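Local coordinates for protein coenzyme A transferase (PDB 3QLI) that binds coenzyme A and probably transfers it between acyl-CoA thioesters and carboxylic acids such as acetate, at residues A[222-227]-A[379-384]; A[229-234]-A[411-416]; A[238-243]-A[248-253]. One frame throughout, in Å; residues are numbered along the deposited sequence.

Contact 1: residues A[222-227]-A[379-384]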
loop_
_atom_site.group_PDB
_atom_site.type_symbol
_atom_site.label_atom_id
_atom_site.label_comp_id
_atom_site.label_asym_id
_atom_site.label_seq_id
_atom_site.Cartn_x
_atom_site.Cartn_y
_atom_site.Cartn_z
ATOM N N THR A 222 21.059 19.603 -10.972
ATOM C CA THR A 222 22.298 19.091 -11.537
ATOM C C THR A 222 22.846 17.996 -10.638
ATOM O O THR A 222 23.109 16.888 -11.097
ATOM C CB THR A 222 23.347 20.188 -11.763
ATOM O OG1 THR A 222 22.851 21.108 -12.742
ATOM C CG2 THR A 222 24.654 19.580 -12.265
ATOM N N SER A 223 23.004 18.301 -9.354
ATOM C CA SER A 223 23.536 17.309 -8.422
ATOM C C SER A 223 22.567 16.142 -8.277
ATOM O O SER A 223 22.965 14.986 -8.259
ATOM C CB SER A 223 23.762 17.925 -7.045
ATOM O OG SER A 223 23.933 16.895 -6.081
ATOM N N ILE A 224 21.286 16.460 -8.143
ATOM C CA ILE A 224 20.278 15.417 -8.011
ATOM C C ILE A 224 20.270 14.461 -9.209
ATOM O O ILE A 224 20.217 13.250 -9.035
ATOM C CB ILE A 224 18.894 16.018 -7.766
ATOM C CG1 ILE A 224 18.889 16.742 -6.410
ATOM C CG2 ILE A 224 17.812 14.906 -7.844
ATOM C CD1 ILE A 224 17.575 17.478 -6.087
ATOM N N SER A 225 20.324 14.989 -10.430
ATOM C CA SER A 225 20.269 14.107 -11.591
ATOM C C SER A 225 21.472 13.168 -11.636
ATOM O O SER A 225 21.359 12.040 -12.103
ATOM C CB SER A 225 20.139 14.899 -12.901
ATOM O OG SER A 225 21.278 15.721 -13.097
ATOM N N HIS A 226 22.627 13.618 -11.148
ATOM C CA HIS A 226 23.799 12.739 -11.118
ATOM C C HIS A 226 23.756 11.683 -10.019
ATOM O O HIS A 226 24.184 10.549 -10.232
ATOM C CB HIS A 226 25.100 13.540 -11.086
ATOM C CG HIS A 226 25.426 14.162 -12.405
ATOM N ND1 HIS A 226 25.022 15.436 -12.749
ATOM C CD2 HIS A 226 26.052 13.660 -13.497
ATOM C CE1 HIS A 226 25.422 15.708 -13.980
ATOM N NE2 HIS A 226 26.049 14.645 -14.457
ATOM N N ILE A 227 23.225 12.035 -8.855
ATOM C CA ILE A 227 23.110 11.042 -7.789
ATOM C C ILE A 227 22.121 9.953 -8.230
ATOM O O ILE A 227 22.354 8.758 -8.063
ATOM C CB ILE A 227 22.626 11.687 -6.492
ATOM C CG1 ILE A 227 23.646 12.717 -5.998
ATOM C CG2 ILE A 227 22.356 10.620 -5.425
ATOM C CD1 ILE A 227 23.029 13.746 -5.065
ATOM N N ILE A 379 13.337 5.487 -5.874
ATOM C CA ILE A 379 13.970 6.743 -5.502
ATOM C C ILE A 379 12.901 7.829 -5.405
ATOM O O ILE A 379 12.061 7.978 -6.303
ATOM C CB ILE A 379 15.013 7.179 -6.558
ATOM C CG1 ILE A 379 16.155 6.157 -6.611
ATOM C CG2 ILE A 379 15.536 8.586 -6.242
ATOM C CD1 ILE A 379 16.965 6.187 -7.904
ATOM N N ILE A 380 12.918 8.572 -4.311
ATOM C CA ILE A 380 12.054 9.742 -4.190
ATOM C C ILE A 380 12.993 10.913 -3.930
ATOM O O ILE A 380 13.809 10.866 -3.017
ATOM C CB ILE A 380 11.045 9.590 -3.053
ATOM C CG1 ILE A 380 10.014 8.500 -3.416
ATOM C CG2 ILE A 380 10.371 10.929 -2.776
ATOM C CD1 ILE A 380 9.054 8.129 -2.266
ATOM N N ALA A 381 12.899 11.945 -4.759
ATOM C CA ALA A 381 13.894 13.013 -4.738
ATOM C C ALA A 381 13.242 14.367 -4.544
ATOM O O ALA A 381 12.126 14.601 -5.018
ATOM C CB ALA A 381 14.692 13.006 -6.040
ATOM N N THR A 382 13.944 15.267 -3.861
ATOM C CA THR A 382 13.505 16.660 -3.781
ATOM C C THR A 382 14.712 17.548 -3.511
ATOM O O THR A 382 15.656 17.117 -2.846
ATOM C CB THR A 382 12.493 16.885 -2.636
ATOM O OG1 THR A 382 12.178 18.283 -2.531
ATOM C CG2 THR A 382 13.075 16.415 -1.309
ATOM N N PRO A 383 14.691 18.788 -4.034
ATOM C CA PRO A 383 15.659 19.786 -3.552
ATOM C C PRO A 383 15.453 19.923 -2.043
ATOM O O PRO A 383 14.318 19.724 -1.580
ATOM C CB PRO A 383 15.211 21.088 -4.229
ATOM C CG PRO A 383 14.214 20.694 -5.276
ATOM C CD PRO A 383 13.664 19.357 -4.926
ATOM N N SER A 384 16.492 20.279 -1.292
ATOM C CA SER A 384 16.389 20.300 0.159
ATOM C C SER A 384 15.635 21.511 0.694
ATOM O O SER A 384 15.168 21.491 1.830
ATOM C CB SER A 384 17.779 20.243 0.802
ATOM O OG SER A 384 18.474 21.456 0.578
#
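Ile224 and the flat peptide group joining Thr382 to Pro383 meet face-on: the CD1 methyl sits above one face of that group, 3.8 Å from Thr382 O and 3.8 Å from Pro383 N. The second flat group, the His226 imidazole, is held by its edge. Its ND1 donates to Thr222 O one helical turn back (2.9 Å), an almost straight bond with an N-H...O angle of 164°. The acceptor lies nearly in the ring plane, so the bond fixes the rotation of the imidazole on the helix surface. Across the contact everything is apolar or van der Waals, and no hydrogen bond links the two segments. The two branches of Ile224 divide the work. CG2, anti to the backbone N, drops onto the methyl of Ala381 (CG2 to CB, 4.1 Å), while the CG1 arm extends along the chain to CD1 and the start of the proline ring, with CD1 4.5 Å from Pro383 CD. Beyond the strand end, Thr382 turns its CB away from the helix and its OG1 bonds to Pro383 O (2.7 Å), within the loop where the Thr382 side chain touches Arg393, a CoA-binding residue. The contact therefore joins the middle of helix 220-230 to the C-terminal end of the parallel strand 377-381. Ile224 also packs on Leu245 of helix 244-252 and on Val413 of strand 411-414, so one isoleucine fills the junction of two neighbouring helices and two adjacent strands of the sheet.

Contact 2: residues A[229-234]-A[411-416]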
loop_
_atom_site.group_PDB
_atom_site.type_symbol
_atom_site.label_atom_id
_atom_site.label_comp_id
_atom_site.label_asym_id
_atom_site.label_seq_id
_atom_site.Cartn_x
_atom_site.Cartn_y
_atom_site.Cartn_z
ATOM N N ALA A 229 21.274 9.185 -11.356
ATOM C CA ALA A 229 21.851 8.416 -12.459
ATOM C C ALA A 229 22.853 7.371 -11.962
ATOM O O ALA A 229 22.968 6.295 -12.541
ATOM C CB ALA A 229 22.495 9.340 -13.500
ATOM N N ASP A 230 23.583 7.686 -10.899
ATOM C CA ASP A 230 24.529 6.725 -10.343
ATOM C C ASP A 230 23.825 5.472 -9.814
ATOM O O ASP A 230 24.438 4.413 -9.695
ATOM C CB ASP A 230 25.356 7.352 -9.220
ATOM C CG ASP A 230 26.441 8.288 -9.730
ATOM O OD1 ASP A 230 26.689 8.324 -10.958
ATOM O OD2 ASP A 230 27.054 8.982 -8.885
ATOM N N LEU A 231 22.540 5.603 -9.493
ATOM C CA LEU A 231 21.753 4.497 -8.949
ATOM C C LEU A 231 21.032 3.700 -10.039
ATOM O O LEU A 231 20.313 2.747 -9.742
ATOM C CB LEU A 231 20.724 5.018 -7.931
ATOM C CG LEU A 231 21.283 5.656 -6.658
ATOM C CD1 LEU A 231 20.201 6.410 -5.897
ATOM C CD2 LEU A 231 21.923 4.599 -5.774
ATOM N N VAL A 232 21.215 4.104 -11.293
ATOM C CA VAL A 232 20.645 3.387 -12.432
ATOM C C VAL A 232 21.708 2.543 -13.131
ATOM O O VAL A 232 22.654 3.083 -13.712
ATOM C CB VAL A 232 20.054 4.368 -13.460
ATOM C CG1 VAL A 232 19.384 3.611 -14.582
ATOM C CG2 VAL A 232 19.057 5.311 -12.782
ATOM N N PRO A 233 21.562 1.211 -13.086
ATOM C CA PRO A 233 22.518 0.332 -13.781
ATOM C C PRO A 233 22.170 0.149 -15.259
ATOM O O PRO A 233 21.029 0.409 -15.628
ATOM C CB PRO A 233 22.359 -0.995 -13.045
ATOM C CG PRO A 233 20.939 -0.984 -12.558
ATOM C CD PRO A 233 20.593 0.459 -12.272
ATOM N N ASP A 234 23.115 -0.282 -16.100
ATOM C CA ASP A 234 22.712 -0.729 -17.435
ATOM C C ASP A 234 21.609 -1.789 -17.250
ATOM O O ASP A 234 21.596 -2.522 -16.260
ATOM C CB ASP A 234 23.883 -1.314 -18.240
ATOM C CG ASP A 234 24.845 -0.246 -18.788
ATOM O OD1 ASP A 234 24.419 0.874 -19.158
ATOM O OD2 ASP A 234 26.052 -0.553 -18.868
ATOM N N TYR A 411 14.642 4.652 -1.140
ATOM C CA TYR A 411 15.753 5.572 -1.304
ATOM C C TYR A 411 15.264 6.999 -1.430
ATOM O O TYR A 411 14.381 7.281 -2.239
ATOM C CB TYR A 411 16.494 5.260 -2.607
ATOM C CG TYR A 411 17.651 4.297 -2.506
ATOM C CD1 TYR A 411 18.914 4.732 -2.133
ATOM C CD2 TYR A 411 17.486 2.957 -2.817
ATOM C CE1 TYR A 411 19.976 3.853 -2.053
ATOM C CE2 TYR A 411 18.538 2.071 -2.738
ATOM C CZ TYR A 411 19.781 2.523 -2.357
ATOM O OH TYR A 411 20.829 1.638 -2.280
ATOM N N ILE A 412 15.841 7.909 -0.654
ATOM C CA ILE A 412 15.507 9.317 -0.831
ATOM C C ILE A 412 16.756 10.041 -1.311
ATOM O O ILE A 412 17.869 9.611 -1.020
ATOM C CB ILE A 412 15.007 9.962 0.459
ATOM C CG1 ILE A 412 16.005 9.742 1.602
ATOM C CG2 ILE A 412 13.604 9.413 0.805
ATOM C CD1 ILE A 412 15.689 10.568 2.859
ATOM N N VAL A 413 16.560 11.124 -2.055
ATOM C CA VAL A 413 17.674 11.870 -2.641
ATOM C C VAL A 413 17.404 13.361 -2.582
ATOM O O VAL A 413 16.295 13.802 -2.879
ATOM C CB VAL A 413 17.886 11.496 -4.115
ATOM C CG1 VAL A 413 18.870 12.484 -4.796
ATOM C CG2 VAL A 413 18.373 10.042 -4.229
ATOM N N THR A 414 18.418 14.132 -2.177
ATOM C CA THR A 414 18.405 15.585 -2.331
ATOM C C THR A 414 19.728 15.954 -3.012
ATOM O O THR A 414 20.508 15.073 -3.369
ATOM C CB THR A 414 18.309 16.342 -0.971
ATOM O OG1 THR A 414 19.546 16.206 -0.256
ATOM C CG2 THR A 414 17.145 15.828 -0.091
ATOM N N GLU A 415 19.987 17.244 -3.185
ATOM C CA GLU A 415 21.251 17.670 -3.784
ATOM C C GLU A 415 22.462 17.295 -2.909
ATOM O O GLU A 415 23.613 17.327 -3.367
ATOM C CB GLU A 415 21.231 19.172 -4.118
ATOM C CG GLU A 415 21.283 20.130 -2.922
ATOM C CD GLU A 415 19.908 20.522 -2.391
ATOM O OE1 GLU A 415 18.932 19.756 -2.569
ATOM O OE2 GLU A 415 19.793 21.613 -1.794
ATOM N N PHE A 416 22.208 16.894 -1.668
ATOM C CA PHE A 416 23.306 16.484 -0.766
ATOM C C PHE A 416 23.570 14.974 -0.654
ATOM O O PHE A 416 24.436 14.540 0.106
ATOM C CB PHE A 416 23.114 17.107 0.618
ATOM C CG PHE A 416 23.083 18.609 0.585
ATOM C CD1 PHE A 416 24.220 19.330 0.247
ATOM C CD2 PHE A 416 21.913 19.296 0.838
ATOM C CE1 PHE A 416 24.196 20.721 0.198
ATOM C CE2 PHE A 416 21.877 20.684 0.799
ATOM C CZ PHE A 416 23.015 21.398 0.472
#
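Leu231 reaches from the turn after helix 220-230 into the angle between Tyr411 and Val413, in a helix-on-sheet layer of the Rossmann-like C-terminal half of the protein. Its two methyls point to different partners. CD2 meets the phenol ring obliquely, 4.3 Å from Tyr411 CE1, whereas CD1 turns to Val413, 4.4 Å from CG2. Tyr411 and Val413 are two residues apart on strand 411-414 and turn their CB atoms to the same side of the sheet, which is why a single leucine can touch both. In Val413, CG1 is anti to the backbone N (chi1 169°), and it is the other methyl, CG2, that faces Leu231. Wholly apolar, the contact buries 109 Å²; Val413 is buried, while Leu231 and Tyr411 are partly exposed. Leu231 also rests on Ile379 of the adjoining strand 377-381, and its carbonyl oxygen accepts a hydrogen bond from the guanidinium NH1 of Arg377, at the start of that strand. Where strand 411-414 ends, the chain folds back toward the antiparallel strand 417-420. Glu415 lays its CG over one face of the Phe416 ring, offset toward the rim. The reversal opens with an ST turn: Thr414 OG1, itself hydrogen-bonded to Leu436 O, accepts from Phe416 N at 3.1 Å with an N-H...O angle of 159°.

Contact 3: residues A[238-243]-A[248-253]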
loop_
_atom_site.group_PDB
_atom_site.type_symbol
_atom_site.label_atom_id
_atom_site.label_comp_id
_atom_site.label_asym_id
_atom_site.label_seq_id
_atom_site.Cartn_x
_atom_site.Cartn_y
_atom_site.Cartn_z
ATOM N N LEU A 238 12.994 1.534 -16.402
ATOM C CA LEU A 238 12.678 2.848 -15.846
ATOM C C LEU A 238 11.191 3.166 -15.720
ATOM O O LEU A 238 10.394 2.870 -16.616
ATOM C CB LEU A 238 13.294 3.928 -16.725
ATOM C CG LEU A 238 14.806 3.912 -16.941
ATOM C CD1 LEU A 238 15.177 5.017 -17.917
ATOM C CD2 LEU A 238 15.508 4.096 -15.605
ATOM N N GLN A 239 10.840 3.782 -14.597
ATOM C CA GLN A 239 9.605 4.570 -14.498
ATOM C C GLN A 239 10.008 5.959 -14.031
ATOM O O GLN A 239 10.844 6.085 -13.135
ATOM C CB GLN A 239 8.615 3.966 -13.508
ATOM C CG GLN A 239 7.418 4.894 -13.216
ATOM C CD GLN A 239 7.613 5.724 -11.954
ATOM O OE1 GLN A 239 8.364 5.336 -11.054
ATOM N NE2 GLN A 239 6.937 6.878 -11.884
ATOM N N MET A 240 9.451 7.003 -14.645
ATOM C CA MET A 240 9.619 8.332 -14.070
ATOM C C MET A 240 8.473 9.280 -14.392
ATOM O O MET A 240 7.677 9.012 -15.281
ATOM C CB MET A 240 10.961 8.954 -14.454
ATOM C CG MET A 240 11.177 9.162 -15.929
ATOM S SD MET A 240 12.878 9.771 -16.176
ATOM C CE MET A 240 13.841 8.309 -15.826
ATOM N N GLY A 241 8.407 10.386 -13.654
ATOM C CA GLY A 241 7.382 11.396 -13.856
ATOM C C GLY A 241 7.761 12.406 -14.928
ATOM O O GLY A 241 8.629 12.155 -15.770
ATOM N N VAL A 242 7.108 13.561 -14.890
ATOM C CA VAL A 242 7.354 14.625 -15.856
ATOM C C VAL A 242 8.083 15.780 -15.163
ATOM O O VAL A 242 8.074 15.876 -13.937
ATOM C CB VAL A 242 6.031 15.152 -16.454
ATOM C CG1 VAL A 242 5.362 14.086 -17.311
ATOM C CG2 VAL A 242 5.094 15.602 -15.336
ATOM N N GLY A 243 8.733 16.636 -15.950
ATOM C CA GLY A 243 9.393 17.814 -15.409
ATOM C C GLY A 243 10.841 17.973 -15.831
ATOM O O GLY A 243 11.390 17.140 -16.560
ATOM N N LEU A 248 16.427 15.905 -17.077
ATOM C CA LEU A 248 17.860 16.001 -16.802
ATOM C C LEU A 248 18.448 14.636 -16.499
ATOM O O LEU A 248 19.571 14.323 -16.904
ATOM C CB LEU A 248 18.120 16.925 -15.610
ATOM C CG LEU A 248 18.781 18.277 -15.876
ATOM C CD1 LEU A 248 17.929 19.111 -16.810
ATOM C CD2 LEU A 248 19.019 19.013 -14.566
ATOM N N VAL A 249 17.701 13.829 -15.750
ATOM C CA VAL A 249 18.137 12.469 -15.467
ATOM C C VAL A 249 18.315 11.710 -16.781
ATOM O O VAL A 249 19.364 11.118 -17.034
ATOM C CB VAL A 249 17.133 11.741 -14.554
ATOM C CG1 VAL A 249 17.496 10.265 -14.422
ATOM C CG2 VAL A 249 17.085 12.423 -13.188
ATOM N N CYS A 250 17.289 11.745 -17.628
ATOM C CA CYS A 250 17.380 11.111 -18.941
ATOM C C CYS A 250 18.568 11.623 -19.745
ATOM O O CYS A 250 19.200 10.863 -20.481
ATOM C CB CYS A 250 16.088 11.322 -19.724
ATOM S SG CYS A 250 14.710 10.430 -18.990
ATOM N N GLY A 251 18.858 12.914 -19.614
ATOM C CA GLY A 251 20.052 13.483 -20.217
ATOM C C GLY A 251 21.316 12.782 -19.742
ATOM O O GLY A 251 22.196 12.457 -20.543
ATOM N N VAL A 252 21.424 12.555 -18.436
ATOM C CA VAL A 252 22.603 11.875 -17.909
ATOM C C VAL A 252 22.641 10.431 -18.389
ATOM O O VAL A 252 23.708 9.872 -18.617
ATOM C CB VAL A 252 22.676 11.914 -16.360
ATOM C CG1 VAL A 252 23.854 11.125 -15.875
ATOM C CG2 VAL A 252 22.780 13.338 -15.873
ATOM N N LEU A 253 21.468 9.833 -18.570
ATOM C CA LEU A 253 21.399 8.420 -18.944
ATOM C C LEU A 253 21.663 8.146 -20.423
ATOM O O LEU A 253 21.607 6.994 -20.854
ATOM C CB LEU A 253 20.050 7.827 -18.549
ATOM C CG LEU A 253 19.740 7.881 -17.055
ATOM C CD1 LEU A 253 18.396 7.218 -16.773
ATOM C CD2 LEU A 253 20.859 7.186 -16.275
#
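Met240 and Cys250 bring two sulfurs together, SD to SG at 3.4 Å, and this close but non-covalent sulfur contact lies at the heart of the interface. The methionine chain explains it. CG stands between the backbone N and the carbonyl carbon (chi1 61°), the chain runs extended to SD, and a bend at the last torsion (chi3 72°) carries CE round beside the same cysteine, 3.9 Å from SG. The remaining contacts are between hydrocarbon groups. Met240 CE approaches Val249 CG1 at 4.4 Å, and Leu238 and Leu253 reach toward each other tip to tip, their CD1 methyls 4.1 Å apart. No hydrogen bond crosses the 164 Å² interface. Leu270 and Leu273 of helix 268-276 close over Leu238, while Ile335 of strand 332-337, beside 237-240 in the sheet, touches both Met240 and Val249. The polar bonds nearby run to the rest of the fold: Gln239 bonds through its side chain to Ser334 and Asn336 of strand 332-337, and Met240 N to Thr263 OG1. After the strand the chain passes through Gly241, Val242 and Gly243, and Gly243, with positive phi, takes the N-cap position of helix 244-252; Val242 and Ala244 are both CoA-binding residues. Strand 237-240, helix 244-252 and strand 260-261 form a beta-alpha-beta unit, with the ligand loop joining strand to helix as in Rossmann-like folds.

Overall arrangement
All three contacts pack helices and their flanking turns on one mixed sheet, and no hydrogen bond crosses any of them. Contacts 1 and 2 share helix 220-230, which meets the neighbouring strands 377-381 and 411-414; Ser384 OG to Glu415 OE2 (2.7 Å) and Ser223 OG to Glu415 O (2.8 Å) stitch them together. Contact 3 pairs consecutive elements, strand 237-240 with helix 244-252, and abuts the other two through Ser225 and Ala229. Contacts 1 and 3 are buried, whereas contact 2 is partly buried. Their chemistry differs: sulfur and methyl groups in contact 3, methyls against a peptide group in contact 1, and in contact 2 a leucine between a phenol ring and a valine.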